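Local coordinates for MSM0271 protein (Mycobacterium smegmatis, PDB 5SUH), which probably forms part of the protein shell of the RMM bacterial microcompartment, as a trimeric building block whose trimers pair into a double ring, at residues L156-Q169 with T197-Y211. Numbering follows the deposited sequence.
Sequences LNRNRQASMILPGQ and TVVDVQMIGAAGRLY
D200 OD2 accepts a salt-bridged hydrogen bond from R160 NH1 at 3.0 Å; the bond is bent and tilted from the guanidinium plane, although the carboxylate oxygen is met nearly along its C-O axis. With CG beside the backbone N (chi1 -50°), R160 lays CG against V199 CG1; the chain then bends at chi2 and carries the guanidinium over one face of the Y211 ring. The two planes lie 30° apart, with Y211 CZ 3.3 Å above the guanidinium and offset toward its rim, so the overlap is partial. Y211 OH is hydrogen-bonded to E79 of a neighbouring subunit, which ties this cluster to a subunit interface. Apolar contacts come from the helix end and the loop: L156 CD2 lies 4.1 Å from Y211 CD2, and I165 CB is likewise 4.1 Å from V199 CG2. Further on, S163 CB packs on T197 CG2 at 3.6 Å. Within the loop, N157 OD1 accepts from I165 N in the carbonyl plane, and N157 ND2 donates to I165 O through a nearly straight bond. V199 and D200 together face Y211, a classic beta bulge on strand 197-202, outermost of its sheet within the chain, here covered by the helix-to-strand loop of the second circularly permuted BMC domain.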
loop_
_atom_site.group_PDB
_atom_site.type_symbol
_atom_site.label_atom_id
_atom_site.label_comp_id
_atom_site.label_asym_id
_atom_site.label_seq_id
_atom_site.Cartn_x
_atom_site.Cartn_y
_atom_site.Cartn_z
ATOM N N LEU A 156 -3.100 19.839 -0.960
ATOM C CA LEU A 156 -1.816 19.716 -1.628
ATOM C C LEU A 156 -0.892 18.863 -0.743
ATOM O O LEU A 156 -0.195 17.987 -1.241
ATOM C CB LEU A 156 -1.197 21.091 -1.895
ATOM C CG LEU A 156 -0.199 21.201 -3.044
ATOM C CD1 LEU A 156 -0.003 22.645 -3.428
ATOM C CD2 LEU A 156 1.120 20.591 -2.663
ATOM N N ASN A 157 -0.914 19.088 0.571
ATOM C CA ASN A 157 -0.006 18.376 1.478
ATOM C C ASN A 157 -0.272 16.879 1.652
ATOM O O ASN A 157 0.578 16.190 2.207
ATOM C CB ASN A 157 0.025 19.030 2.865
ATOM C CG ASN A 157 0.828 20.320 2.874
ATOM O OD1 ASN A 157 1.942 20.372 2.331
ATOM N ND2 ASN A 157 0.282 21.367 3.504
ATOM N N ARG A 158 -1.448 16.374 1.279
ATOM C CA ARG A 158 -1.687 14.933 1.430
ATOM C C ARG A 158 -1.469 14.139 0.119
ATOM O O ARG A 158 -1.572 12.913 0.103
ATOM C CB ARG A 158 -3.077 14.657 1.970
ATOM C CG ARG A 158 -3.617 15.751 2.838
ATOM C CD ARG A 158 -4.897 15.293 3.507
ATOM N NE ARG A 158 -5.690 14.391 2.679
ATOM C CZ ARG A 158 -6.769 13.748 3.117
ATOM N NH1 ARG A 158 -7.428 12.925 2.309
ATOM N NH2 ARG A 158 -7.194 13.933 4.365
ATOM N N ASN A 159 -1.148 14.831 -0.971
ATOM C CA ASN A 159 -0.776 14.135 -2.203
ATOM C C ASN A 159 0.743 14.215 -2.381
ATOM O O ASN A 159 1.295 13.715 -3.365
ATOM C CB ASN A 159 -1.465 14.758 -3.437
ATOM C CG ASN A 159 -3.007 14.691 -3.380
ATOM O OD1 ASN A 159 -3.693 15.659 -3.731
ATOM N ND2 ASN A 159 -3.547 13.565 -2.905
ATOM N N ARG A 160 1.403 14.843 -1.404
ATOM C CA ARG A 160 2.867 14.954 -1.346
ATOM C C ARG A 160 3.276 14.223 -0.070
ATOM O O ARG A 160 2.431 14.149 0.846
ATOM C CB ARG A 160 3.300 16.409 -1.312
ATOM C CG ARG A 160 2.670 17.295 -2.382
ATOM C CD ARG A 160 2.801 16.700 -3.761
ATOM N NE ARG A 160 1.699 17.114 -4.621
ATOM C CZ ARG A 160 1.423 16.534 -5.781
ATOM N NH1 ARG A 160 2.195 15.542 -6.192
ATOM N NH2 ARG A 160 0.387 16.940 -6.521
ATOM N N GLN A 161 4.496 13.660 0.021
ATOM C CA GLN A 161 4.879 13.106 1.324
ATOM C C GLN A 161 6.136 13.643 2.075
ATOM O O GLN A 161 6.403 13.181 3.197
ATOM C CB GLN A 161 4.996 11.569 1.243
ATOM C CG GLN A 161 4.018 10.759 0.313
ATOM C CD GLN A 161 2.570 11.319 0.260
ATOM O OE1 GLN A 161 2.100 11.745 -0.788
ATOM N NE2 GLN A 161 1.895 11.360 1.410
ATOM N N ALA A 162 6.844 14.657 1.564
ATOM C CA ALA A 162 8.046 15.150 2.276
ATOM C C ALA A 162 7.759 16.394 3.124
ATOM O O ALA A 162 6.949 16.337 4.058
ATOM C CB ALA A 162 9.181 15.439 1.272
ATOM N N SER A 163 8.444 17.506 2.833
ATOM C CA SER A 163 8.149 18.772 3.527
ATOM C C SER A 163 6.790 19.239 3.077
ATOM O O SER A 163 6.194 18.687 2.131
ATOM C CB SER A 163 9.163 19.898 3.297
ATOM O OG SER A 163 10.284 19.819 4.147
ATOM N N MET A 164 6.304 20.263 3.766
ATOM C CA MET A 164 4.956 20.723 3.555
ATOM C C MET A 164 4.934 22.204 3.302
ATOM O O MET A 164 5.812 22.941 3.760
ATOM C CB MET A 164 4.097 20.361 4.770
ATOM C CG MET A 164 4.089 18.849 5.050
ATOM S SD MET A 164 3.234 18.337 6.556
ATOM C CE MET A 164 4.226 19.108 7.822
ATOM N N ILE A 165 3.912 22.637 2.573
ATOM C CA ILE A 165 3.720 24.049 2.323
ATOM C C ILE A 165 2.643 24.554 3.275
ATOM O O ILE A 165 1.679 23.838 3.568
ATOM C CB ILE A 165 3.334 24.302 0.865
ATOM C CG1 ILE A 165 3.355 25.796 0.559
ATOM C CG2 ILE A 165 1.996 23.634 0.536
ATOM C CD1 ILE A 165 3.291 26.109 -0.896
ATOM N N LEU A 166 2.859 25.748 3.821
ATOM C CA LEU A 166 1.924 26.380 4.766
ATOM C C LEU A 166 1.066 27.466 4.095
ATOM O O LEU A 166 1.510 28.106 3.127
ATOM C CB LEU A 166 2.692 26.975 5.946
ATOM C CG LEU A 166 3.499 25.987 6.784
ATOM C CD1 LEU A 166 4.249 26.732 7.875
ATOM C CD2 LEU A 166 2.613 24.886 7.383
ATOM N N PRO A 167 -0.163 27.678 4.598
ATOM C CA PRO A 167 -1.035 28.694 3.967
ATOM C C PRO A 167 -0.365 30.063 3.988
ATOM O O PRO A 167 0.237 30.385 5.011
ATOM C CB PRO A 167 -2.303 28.683 4.834
ATOM C CG PRO A 167 -2.302 27.335 5.531
ATOM C CD PRO A 167 -0.815 26.997 5.732
ATOM N N GLY A 168 -0.389 30.819 2.889
ATOM C CA GLY A 168 0.249 32.129 2.889
ATOM C C GLY A 168 1.576 32.177 2.155
ATOM O O GLY A 168 2.063 33.237 1.753
ATOM N N GLN A 169 2.198 31.015 2.022
ATOM C CA GLN A 169 3.421 30.924 1.264
ATOM C C GLN A 169 3.120 31.005 -0.255
ATOM O O GLN A 169 1.980 30.739 -0.703
ATOM C CB GLN A 169 4.140 29.623 1.594
ATOM C CG GLN A 169 4.799 29.566 2.983
ATOM C CD GLN A 169 5.698 28.337 3.098
ATOM O OE1 GLN A 169 5.235 27.188 3.172
ATOM N NE2 GLN A 169 7.006 28.578 3.055
ATOM N N THR A 197 11.478 25.707 0.272
ATOM C CA THR A 197 10.997 24.425 0.746
ATOM C C THR A 197 10.727 23.506 -0.444
ATOM O O THR A 197 9.902 23.824 -1.291
ATOM C CB THR A 197 9.706 24.580 1.547
ATOM O OG1 THR A 197 9.895 25.519 2.621
ATOM C CG2 THR A 197 9.272 23.232 2.072
ATOM N N VAL A 198 11.429 22.385 -0.528
ATOM C CA VAL A 198 11.165 21.406 -1.576
ATOM C C VAL A 198 9.990 20.509 -1.166
ATOM O O VAL A 198 10.117 19.652 -0.280
ATOM C CB VAL A 198 12.413 20.595 -1.869
ATOM C CG1 VAL A 198 12.164 19.617 -2.999
ATOM C CG2 VAL A 198 13.549 21.552 -2.214
ATOM N N VAL A 199 8.837 20.749 -1.783
ATOM C CA VAL A 199 7.596 20.095 -1.377
ATOM C C VAL A 199 7.457 18.727 -2.018
ATOM O O VAL A 199 7.020 17.768 -1.391
ATOM C CB VAL A 199 6.362 20.970 -1.712
ATOM C CG1 VAL A 199 5.079 20.257 -1.374
ATOM C CG2 VAL A 199 6.430 22.298 -0.970
ATOM N N ASP A 200 7.850 18.643 -3.273
ATOM C CA ASP A 200 7.769 17.402 -4.002
ATOM C C ASP A 200 8.625 17.529 -5.248
ATOM O O ASP A 200 8.708 18.626 -5.811
ATOM C CB ASP A 200 6.313 17.093 -4.364
ATOM C CG ASP A 200 6.116 15.656 -4.824
ATOM O OD1 ASP A 200 6.954 14.803 -4.478
ATOM O OD2 ASP A 200 5.120 15.376 -5.522
ATOM N N VAL A 201 9.254 16.425 -5.666
ATOM C CA VAL A 201 10.009 16.361 -6.918
ATOM C C VAL A 201 9.652 15.066 -7.613
ATOM O O VAL A 201 10.060 13.994 -7.162
ATOM C CB VAL A 201 11.556 16.387 -6.725
ATOM C CG1 VAL A 201 12.246 16.557 -8.075
ATOM C CG2 VAL A 201 11.965 17.500 -5.833
ATOM N N GLN A 202 8.916 15.137 -8.718
ATOM C CA GLN A 202 8.562 13.906 -9.432
ATOM C C GLN A 202 9.505 13.736 -10.627
ATOM O O GLN A 202 9.397 14.472 -11.611
ATOM C CB GLN A 202 7.117 13.964 -9.894
ATOM C CG GLN A 202 6.433 12.607 -10.019
ATOM C CD GLN A 202 5.051 12.700 -10.665
ATOM O OE1 GLN A 202 4.223 13.544 -10.298
ATOM N NE2 GLN A 202 4.788 11.806 -11.610
ATOM N N MET A 203 10.452 12.804 -10.542
ATOM C CA MET A 203 11.443 12.679 -11.613
ATOM C C MET A 203 11.289 11.432 -12.513
ATOM O O MET A 203 12.145 11.160 -13.347
ATOM C CB MET A 203 12.849 12.759 -11.036
ATOM C CG MET A 203 13.250 11.634 -10.155
ATOM S SD MET A 203 14.847 12.002 -9.446
ATOM C CE MET A 203 14.367 13.181 -8.250
ATOM N N ILE A 204 10.218 10.669 -12.311
ATOM C CA ILE A 204 9.966 9.429 -13.045
ATOM C C ILE A 204 8.602 9.442 -13.742
ATOM O O ILE A 204 7.581 9.647 -13.096
ATOM C CB ILE A 204 9.993 8.220 -12.119
ATOM C CG1 ILE A 204 11.362 8.067 -11.473
ATOM C CG2 ILE A 204 9.648 6.977 -12.894
ATOM C CD1 ILE A 204 11.375 6.992 -10.400
ATOM N N GLY A 205 8.582 9.194 -15.048
ATOM C CA GLY A 205 7.345 9.178 -15.815
ATOM C C GLY A 205 7.447 9.840 -17.188
ATOM O O GLY A 205 8.536 10.080 -17.722
ATOM N N ALA A 206 6.299 10.180 -17.756
ATOM C CA ALA A 206 6.292 10.897 -19.019
ATOM C C ALA A 206 6.734 12.369 -18.842
ATOM O O ALA A 206 7.310 12.949 -19.762
ATOM C CB ALA A 206 4.935 10.832 -19.641
ATOM N N ALA A 207 6.491 12.955 -17.667
ATOM C CA ALA A 207 6.865 14.365 -17.400
ATOM C C ALA A 207 7.348 14.535 -15.979
ATOM O O ALA A 207 6.930 13.809 -15.088
ATOM C CB ALA A 207 5.693 15.331 -17.661
ATOM N N GLY A 208 8.283 15.450 -15.771
ATOM C CA GLY A 208 8.743 15.729 -14.421
ATOM C C GLY A 208 7.992 16.913 -13.825
ATOM O O GLY A 208 7.613 17.851 -14.532
ATOM N N ARG A 209 7.780 16.875 -12.517
ATOM C CA ARG A 209 7.095 17.970 -11.846
ATOM C C ARG A 209 7.832 18.387 -10.573
ATOM O O ARG A 209 8.244 17.544 -9.742
ATOM C CB ARG A 209 5.648 17.585 -11.517
ATOM C CG ARG A 209 4.734 17.471 -12.738
ATOM C CD ARG A 209 4.641 16.043 -13.232
ATOM N NE ARG A 209 3.760 15.898 -14.393
ATOM C CZ ARG A 209 2.889 14.894 -14.516
ATOM N NH1 ARG A 209 2.776 13.988 -13.534
ATOM N NH2 ARG A 209 2.115 14.812 -15.580
ATOM N N LEU A 210 7.960 19.702 -10.419
ATOM C CA LEU A 210 8.654 20.297 -9.291
ATOM C C LEU A 210 7.679 21.202 -8.511
ATOM O O LEU A 210 7.002 22.046 -9.105
ATOM C CB LEU A 210 9.867 21.090 -9.801
ATOM C CG LEU A 210 10.791 21.767 -8.782
ATOM C CD1 LEU A 210 11.210 20.760 -7.704
ATOM C CD2 LEU A 210 12.012 22.386 -9.459
ATOM N N TYR A 211 7.602 21.007 -7.191
ATOM C CA TYR A 211 6.797 21.850 -6.288
ATOM C C TYR A 211 7.713 22.508 -5.251
ATOM O O TYR A 211 8.328 21.824 -4.426
ATOM C CB TYR A 211 5.730 21.042 -5.544
ATOM C CG TYR A 211 4.548 20.520 -6.328
ATOM C CD1 TYR A 211 4.675 19.403 -7.167
ATOM C CD2 TYR A 211 3.277 21.050 -6.137
ATOM C CE1 TYR A 211 3.570 18.881 -7.848
ATOM C CE2 TYR A 211 2.176 20.538 -6.802
ATOM C CZ TYR A 211 2.328 19.462 -7.663
ATOM O OH TYR A 211 1.223 18.957 -8.317
#